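Local coordinates for protein diol-dehydratase (Roseburia inulinivorans, PDB 5I2A) that dehydrates 1,2-propanediol, as a B12-independent lyase of the glycyl radical enzyme family, at residues A238-R241 against Q242-T246; L524-E527 against S528-D532; G724-S727 against G728-I731. All blocks are in the same frame, centred on the assembly; numbering follows the deposited sequence.

Contact 1 (A238-R241 against Q242-T246)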
loop_
_atom_site.group_PDB
_atom_site.type_symbol
_atom_site.label_atom_id
_atom_site.label_comp_id
_atom_site.label_asym_id
_atom_site.label_seq_id
_atom_site.Cartn_x
_atom_site.Cartn_y
_atom_site.Cartn_z
ATOM N N ALA A 238 20.770 -46.423 24.846
ATOM C CA ALA A 238 21.269 -46.718 23.514
ATOM C C ALA A 238 20.195 -46.584 22.438
ATOM O O ALA A 238 20.480 -46.109 21.337
ATOM C CB ALA A 238 21.867 -48.114 23.476
ATOM N N ALA A 239 18.976 -47.019 22.744
ATOM C CA ALA A 239 17.902 -46.972 21.756
ATOM C C ALA A 239 17.478 -45.525 21.461
ATOM O O ALA A 239 17.283 -45.164 20.311
ATOM C CB ALA A 239 16.708 -47.797 22.222
ATOM N N ARG A 240 17.350 -44.711 22.502
ATOM C CA ARG A 240 16.972 -43.310 22.347
ATOM C C ARG A 240 18.045 -42.535 21.585
ATOM O O ARG A 240 17.728 -41.712 20.725
ATOM C CB ARG A 240 16.722 -42.663 23.712
ATOM C CG ARG A 240 16.337 -41.178 23.650
ATOM C CD ARG A 240 15.126 -40.946 22.740
ATOM N NE ARG A 240 14.759 -39.533 22.647
ATOM C CZ ARG A 240 13.914 -39.039 21.745
ATOM N NH1 ARG A 240 13.344 -39.842 20.859
ATOM N NH2 ARG A 240 13.640 -37.745 21.725
ATOM N N ARG A 241 19.309 -42.806 21.905
ATOM C CA ARG A 241 20.424 -42.214 21.187
ATOM C C ARG A 241 20.281 -42.433 19.685
ATOM O O ARG A 241 20.441 -41.499 18.907
ATOM C CB ARG A 241 21.758 -42.779 21.678
ATOM C CG ARG A 241 22.935 -42.392 20.800
ATOM C CD ARG A 241 24.270 -42.668 21.482
ATOM N NE ARG A 241 25.370 -42.047 20.748
ATOM C CZ ARG A 241 25.954 -42.582 19.677
ATOM N NH1 ARG A 241 25.554 -43.764 19.220
ATOM N NH2 ARG A 241 26.941 -41.938 19.061
ATOM N N GLN A 242 19.964 -43.656 19.279
ATOM C CA GLN A 242 19.723 -43.925 17.863
ATOM C C GLN A 242 18.532 -43.134 17.321
ATOM O O GLN A 242 18.540 -42.727 16.162
ATOM C CB GLN A 242 19.488 -45.416 17.615
ATOM C CG GLN A 242 20.760 -46.259 17.676
ATOM C CD GLN A 242 21.905 -45.640 16.901
ATOM O OE1 GLN A 242 21.768 -45.310 15.721
ATOM N NE2 GLN A 242 23.044 -45.470 17.564
ATOM N N GLU A 243 17.506 -42.941 18.147
ATOM C CA GLU A 243 16.335 -42.185 17.714
ATOM C C GLU A 243 16.753 -40.746 17.442
ATOM O O GLU A 243 16.377 -40.171 16.427
ATOM C CB GLU A 243 15.204 -42.250 18.750
ATOM C CG GLU A 243 14.503 -43.610 18.776
ATOM C CD GLU A 243 13.461 -43.721 19.866
ATOM O OE1 GLU A 243 13.348 -42.788 20.677
ATOM O OE2 GLU A 243 12.741 -44.742 19.907
ATOM N N LEU A 244 17.566 -40.195 18.339
ATOM C CA LEU A 244 18.074 -38.842 18.191
ATOM C C LEU A 244 18.946 -38.708 16.954
ATOM O O LEU A 244 18.882 -37.690 16.253
ATOM C CB LEU A 244 18.851 -38.423 19.437
ATOM C CG LEU A 244 17.960 -38.138 20.646
ATOM C CD1 LEU A 244 18.747 -38.171 21.947
ATOM C CD2 LEU A 244 17.248 -36.794 20.489
ATOM N N LEU A 245 19.755 -39.729 16.672
ATOM C CA LEU A 245 20.615 -39.680 15.492
ATOM C C LEU A 245 19.789 -39.736 14.212
ATOM O O LEU A 245 20.152 -39.119 13.214
ATOM C CB LEU A 245 21.648 -40.811 15.502
ATOM C CG LEU A 245 22.819 -40.665 16.479
ATOM C CD1 LEU A 245 23.624 -41.952 16.507
ATOM C CD2 LEU A 245 23.709 -39.476 16.095
ATOM N N THR A 246 18.681 -40.470 14.239
ATOM C CA THR A 246 17.787 -40.503 13.085
ATOM C C THR A 246 17.139 -39.122 12.887
ATOM O O THR A 246 17.067 -38.622 11.768
ATOM C CB THR A 246 16.693 -41.578 13.226
ATOM O OG1 THR A 246 17.295 -42.878 13.220
ATOM C CG2 THR A 246 15.704 -41.487 12.060
#
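Arg240 NH1 donates a hydrogen bond of 3.0 Å to Glu243 OE1, and the pair forms a salt bridge between side chains three residues apart on helix 238-253. The carboxylate oxygen sits at the edge of the guanidinium, close to its plane. The two flat groups are nearly perpendicular, 86° apart, so one nitrogen meets one oxygen and the forked two-bond pairing is not formed. The bond reaches OE1 on its anti side, somewhat out of the carboxylate plane. Leu244 lies over one face of the same guanidinium, with CD2 3.9 Å from Arg240 NH2. A bend at chi2 (55°) turns the arginine chain along the helix toward both partners. Arg241 behaves differently: its chain runs out extended, and Leu245 CD1 covers one guanidinium face, 3.8 Å from Arg241 NH1. Beneath these side chains run helical i to i+4 bonds, such as Leu244 N to Arg240 O at 2.8 Å. Further out, Arg240 NH1 also bonds Glu72 O, and Glu243 OE2 has a second salt bridge with Arg14. Leu244 packs on Met231 and Ala232 of helix 200-233. With an alanine here instead of Arg240, Glu243 OE1 would probably lose this charge partner, Glu72 O this donor, and Leu244 the cover on one side. The chemistry is that of a small charge network at the protein surface. Glu243 is gripped by two arginines, one at each oxygen, which is likely to keep it ionised and to fix the rotation of its carboxylate.

Contact 2 (L524-E527 against S528-D532)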
loop_
_atom_site.group_PDB
_atom_site.type_symbol
_atom_site.label_atom_id
_atom_site.label_comp_id
_atom_site.label_asym_id
_atom_site.label_seq_id
_atom_site.Cartn_x
_atom_site.Cartn_y
_atom_site.Cartn_z
ATOM N N LEU A 524 2.255 -12.239 3.937
ATOM C CA LEU A 524 2.996 -13.378 4.458
ATOM C C LEU A 524 3.680 -14.118 3.336
ATOM O O LEU A 524 3.051 -14.877 2.616
ATOM C CB LEU A 524 2.065 -14.316 5.217
ATOM C CG LEU A 524 1.224 -13.686 6.320
ATOM C CD1 LEU A 524 0.299 -14.733 6.939
ATOM C CD2 LEU A 524 2.131 -13.057 7.385
ATOM N N PRO A 525 4.979 -13.884 3.164
ATOM C CA PRO A 525 5.650 -14.540 2.042
ATOM C C PRO A 525 5.729 -16.055 2.177
ATOM O O PRO A 525 5.657 -16.707 1.146
ATOM C CB PRO A 525 7.051 -13.912 2.041
ATOM C CG PRO A 525 7.155 -13.155 3.313
ATOM C CD PRO A 525 5.790 -12.825 3.775
ATOM N N PHE A 526 5.845 -16.614 3.381
ATOM C CA PHE A 526 5.993 -18.071 3.429
ATOM C C PHE A 526 4.671 -18.797 3.159
ATOM O O PHE A 526 4.614 -19.695 2.311
ATOM C CB PHE A 526 6.595 -18.580 4.753
ATOM C CG PHE A 526 6.958 -20.038 4.680
ATOM C CD1 PHE A 526 7.952 -20.460 3.796
ATOM C CD2 PHE A 526 6.262 -20.993 5.413
ATOM C CE1 PHE A 526 8.275 -21.810 3.664
ATOM C CE2 PHE A 526 6.582 -22.350 5.300
ATOM C CZ PHE A 526 7.588 -22.757 4.418
ATOM N N GLU A 527 3.609 -18.421 3.861
ATOM C CA GLU A 527 2.292 -18.977 3.545
ATOM C C GLU A 527 1.931 -18.751 2.061
ATOM O O GLU A 527 1.419 -19.651 1.397
ATOM C CB GLU A 527 1.222 -18.383 4.450
ATOM C CG GLU A 527 -0.147 -19.057 4.334
ATOM C CD GLU A 527 -1.058 -18.404 3.313
ATOM O OE1 GLU A 527 -0.757 -17.274 2.874
ATOM O OE2 GLU A 527 -2.083 -19.024 2.953
ATOM N N SER A 528 2.239 -17.570 1.533
ATOM C CA SER A 528 1.873 -17.256 0.147
ATOM C C SER A 528 2.572 -18.147 -0.885
ATOM O O SER A 528 1.967 -18.517 -1.894
ATOM C CB SER A 528 2.167 -15.781 -0.183
ATOM O OG SER A 528 1.346 -14.912 0.572
ATOM N N CYS A 529 3.830 -18.499 -0.638
ATOM C CA CYS A 529 4.587 -19.211 -1.658
ATOM C C CYS A 529 4.044 -20.624 -1.836
ATOM O O CYS A 529 4.278 -21.250 -2.859
ATOM C CB CYS A 529 6.089 -19.253 -1.331
ATOM S SG CYS A 529 6.651 -20.397 -0.031
ATOM N N LEU A 530 3.288 -21.102 -0.852
ATOM C CA LEU A 530 2.684 -22.428 -0.944
ATOM C C LEU A 530 1.209 -22.381 -1.397
ATOM O O LEU A 530 0.466 -23.352 -1.244
ATOM C CB LEU A 530 2.817 -23.140 0.401
ATOM C CG LEU A 530 4.241 -23.245 0.945
ATOM C CD1 LEU A 530 4.243 -23.966 2.278
ATOM C CD2 LEU A 530 5.133 -23.955 -0.088
ATOM N N VAL A 531 0.790 -21.245 -1.959
ATOM C CA VAL A 531 -0.569 -21.092 -2.472
ATOM C C VAL A 531 -0.545 -20.486 -3.886
ATOM O O VAL A 531 -0.017 -19.393 -4.060
ATOM C CB VAL A 531 -1.425 -20.173 -1.551
ATOM C CG1 VAL A 531 -2.803 -19.914 -2.172
ATOM C CG2 VAL A 531 -1.557 -20.737 -0.142
ATOM N N ASP A 532 -1.111 -21.177 -4.880
ATOM C CA ASP A 532 -1.259 -20.592 -6.219
ATOM C C ASP A 532 -2.227 -19.409 -6.150
ATOM O O ASP A 532 -3.249 -19.509 -5.479
ATOM C CB ASP A 532 -1.803 -21.597 -7.232
ATOM C CG ASP A 532 -0.915 -22.811 -7.415
ATOM O OD1 ASP A 532 0.284 -22.766 -7.089
ATOM O OD2 ASP A 532 -1.445 -23.813 -7.911
#
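Ser528 grips Leu524 O twice. Its OG donates over 2.7 Å and its backbone N over 3.0 Å, and the two donors come to Leu524 O from opposite faces of the carbonyl plane. The hydroxyl can do this because OG stands beside its own backbone N (chi1 -66°), turned back toward the preceding turn. This is the tight part of a very short helix, 525-529, with Leu524 at its N-cap position. Ser528 OG is also bonded by Ala541 N.

The other side is looser, though still buried. Cys529 SG lies oblique to the Phe526 ring, 4.7 Å from its centroid, a sulfur-aromatic contact. Leu530 CD1 comes obliquely to the same ring, 4.1 Å from Phe526 CE2. Val531 CG2 rests 3.6 Å from Glu527 OE2, while Glu527 OE1 is bonded by Gln542 NE2.

The short helix is wedged among three long ones. Phe526 reaches helices 171-190, 200-233 and 262-279, and Cys529 meets the first two. Glu279, at the end of helix 262-279, accepts the N-H groups of Phe526 and Glu527. Past the helix, Asp532 makes backbone bonds to Gly445 and Ile547, just ahead of strands 447-448 and 548-556.

Contact 3 (G724-S727 against G728-I731)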
loop_
_atom_site.group_PDB
_atom_site.type_symbol
_atom_site.label_atom_id
_atom_site.label_comp_id
_atom_site.label_asym_id
_atom_site.label_seq_id
_atom_site.Cartn_x
_atom_site.Cartn_y
_atom_site.Cartn_z
ATOM N N GLY A 724 -28.947 -26.748 13.325
ATOM C CA GLY A 724 -29.828 -27.695 13.994
ATOM C C GLY A 724 -30.917 -27.035 14.842
ATOM O O GLY A 724 -30.879 -25.835 15.107
ATOM N N PRO A 725 -31.892 -27.829 15.293
ATOM C CA PRO A 725 -33.017 -27.312 16.077
ATOM C C PRO A 725 -32.600 -26.892 17.472
ATOM O O PRO A 725 -31.554 -27.308 17.960
ATOM C CB PRO A 725 -33.981 -28.501 16.148
ATOM C CG PRO A 725 -33.468 -29.489 15.145
ATOM C CD PRO A 725 -32.002 -29.276 15.065
ATOM N N THR A 726 -33.434 -26.084 18.109
ATOM C CA THR A 726 -33.171 -25.635 19.464
ATOM C C THR A 726 -33.274 -26.816 20.437
ATOM O O THR A 726 -34.160 -27.662 20.305
ATOM C CB THR A 726 -34.141 -24.515 19.860
ATOM O OG1 THR A 726 -33.735 -23.295 19.238
ATOM C CG2 THR A 726 -34.173 -24.317 21.363
ATOM N N SER A 727 -32.349 -26.885 21.388
ATOM C CA SER A 727 -32.351 -27.955 22.396
ATOM C C SER A 727 -33.696 -28.131 23.103
ATOM O O SER A 727 -34.272 -27.176 23.610
ATOM C CB SER A 727 -31.270 -27.687 23.438
ATOM O OG SER A 727 -29.998 -27.654 22.817
ATOM N N GLY A 728 -34.194 -29.362 23.124
ATOM C CA GLY A 728 -35.451 -29.664 23.786
ATOM C C GLY A 728 -36.662 -29.379 22.915
ATOM O O GLY A 728 -37.775 -29.688 23.308
ATOM N N PHE A 729 -36.453 -28.784 21.740
ATOM C CA PHE A 729 -37.570 -28.457 20.843
ATOM C C PHE A 729 -37.772 -29.547 19.801
ATOM O O PHE A 729 -38.866 -29.707 19.260
ATOM C CB PHE A 729 -37.348 -27.107 20.139
ATOM C CG PHE A 729 -37.717 -25.903 20.970
ATOM C CD1 PHE A 729 -38.105 -26.040 22.297
ATOM C CD2 PHE A 729 -37.698 -24.635 20.410
ATOM C CE1 PHE A 729 -38.456 -24.931 23.057
ATOM C CE2 PHE A 729 -38.041 -23.520 21.157
ATOM C CZ PHE A 729 -38.417 -23.666 22.491
ATOM N N ASP A 730 -36.709 -30.284 19.498
ATOM C CA ASP A 730 -36.817 -31.397 18.563
ATOM C C ASP A 730 -37.209 -32.662 19.332
ATOM O O ASP A 730 -36.370 -33.314 19.957
ATOM C CB ASP A 730 -35.512 -31.599 17.792
ATOM C CG ASP A 730 -34.288 -31.648 18.696
ATOM O OD1 ASP A 730 -34.220 -30.875 19.670
ATOM O OD2 ASP A 730 -33.398 -32.474 18.439
ATOM N N ILE A 731 -38.492 -32.997 19.278
ATOM C CA ILE A 731 -39.031 -34.062 20.106
ATOM C C ILE A 731 -39.610 -35.210 19.293
ATOM O O ILE A 731 -40.366 -36.021 19.820
ATOM C CB ILE A 731 -40.130 -33.540 21.050
ATOM C CG1 ILE A 731 -41.277 -32.935 20.238
ATOM C CG2 ILE A 731 -39.549 -32.524 22.035
ATOM C CD1 ILE A 731 -42.464 -32.484 21.080
#
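With Thr726 CG2 swung away from the backbone N and Phe729 CG lying beside its own (chi1 -82°), the methyl comes over the phenylalanine ring. The two residues are the ends of a type II beta turn, with Ser727 and Gly728 at its corners. The turn is closed by Phe729 N, which donates to Thr726 O at 2.9 Å. Gly728 has a positive phi of 84°. A CB on Gly728 would run into Ser727 O at these angles, which suits a glycine to this corner.

The threonine and phenylalanine side chains lie side by side and point the same way. Thr726 CG2 is 3.9 Å from the ring centroid, a CH-pi contact over one face, displaced toward the rim. Thr726 CB is 3.6 Å from Phe729 CD2. On the stem of the turn, Pro725 CB packs 3.8 Å from Asp730 CB, and the two side chains cross at about a right angle.

The loop lies between helices 699-703 and 734-741, within the glycine radical domain of the chain. Thr726 touches Ala559 and Asn560 of helix 558-574. The C-terminal tail holds the aspartate: OD2 is bonded by Gln839, and Thr837 OG1 bonds both Gly728 N and Asp730 OD1. That same OD1 stands 3.3 Å from Thr726 O, two acceptors side by side.

All three contacts are local and follow one another in series, so none nests in or crosses another. Contact 1 comes first, in the opening turns of helix 238-253, just after the chain leaves helix 200-233, and it closes no loop. Contact 2 forms the short helix after the long helix 489-521. It touches helix 200-233 as well, yet its nearest atoms are about 20 Å from contact 1. Contact 3 closes a tight turn in the loop before helix 734-741 and brings in the C-terminal tail. It lies across the centre of the chain from the other two, with centres about 55 Å from contact 1 and 43 Å from contact 2.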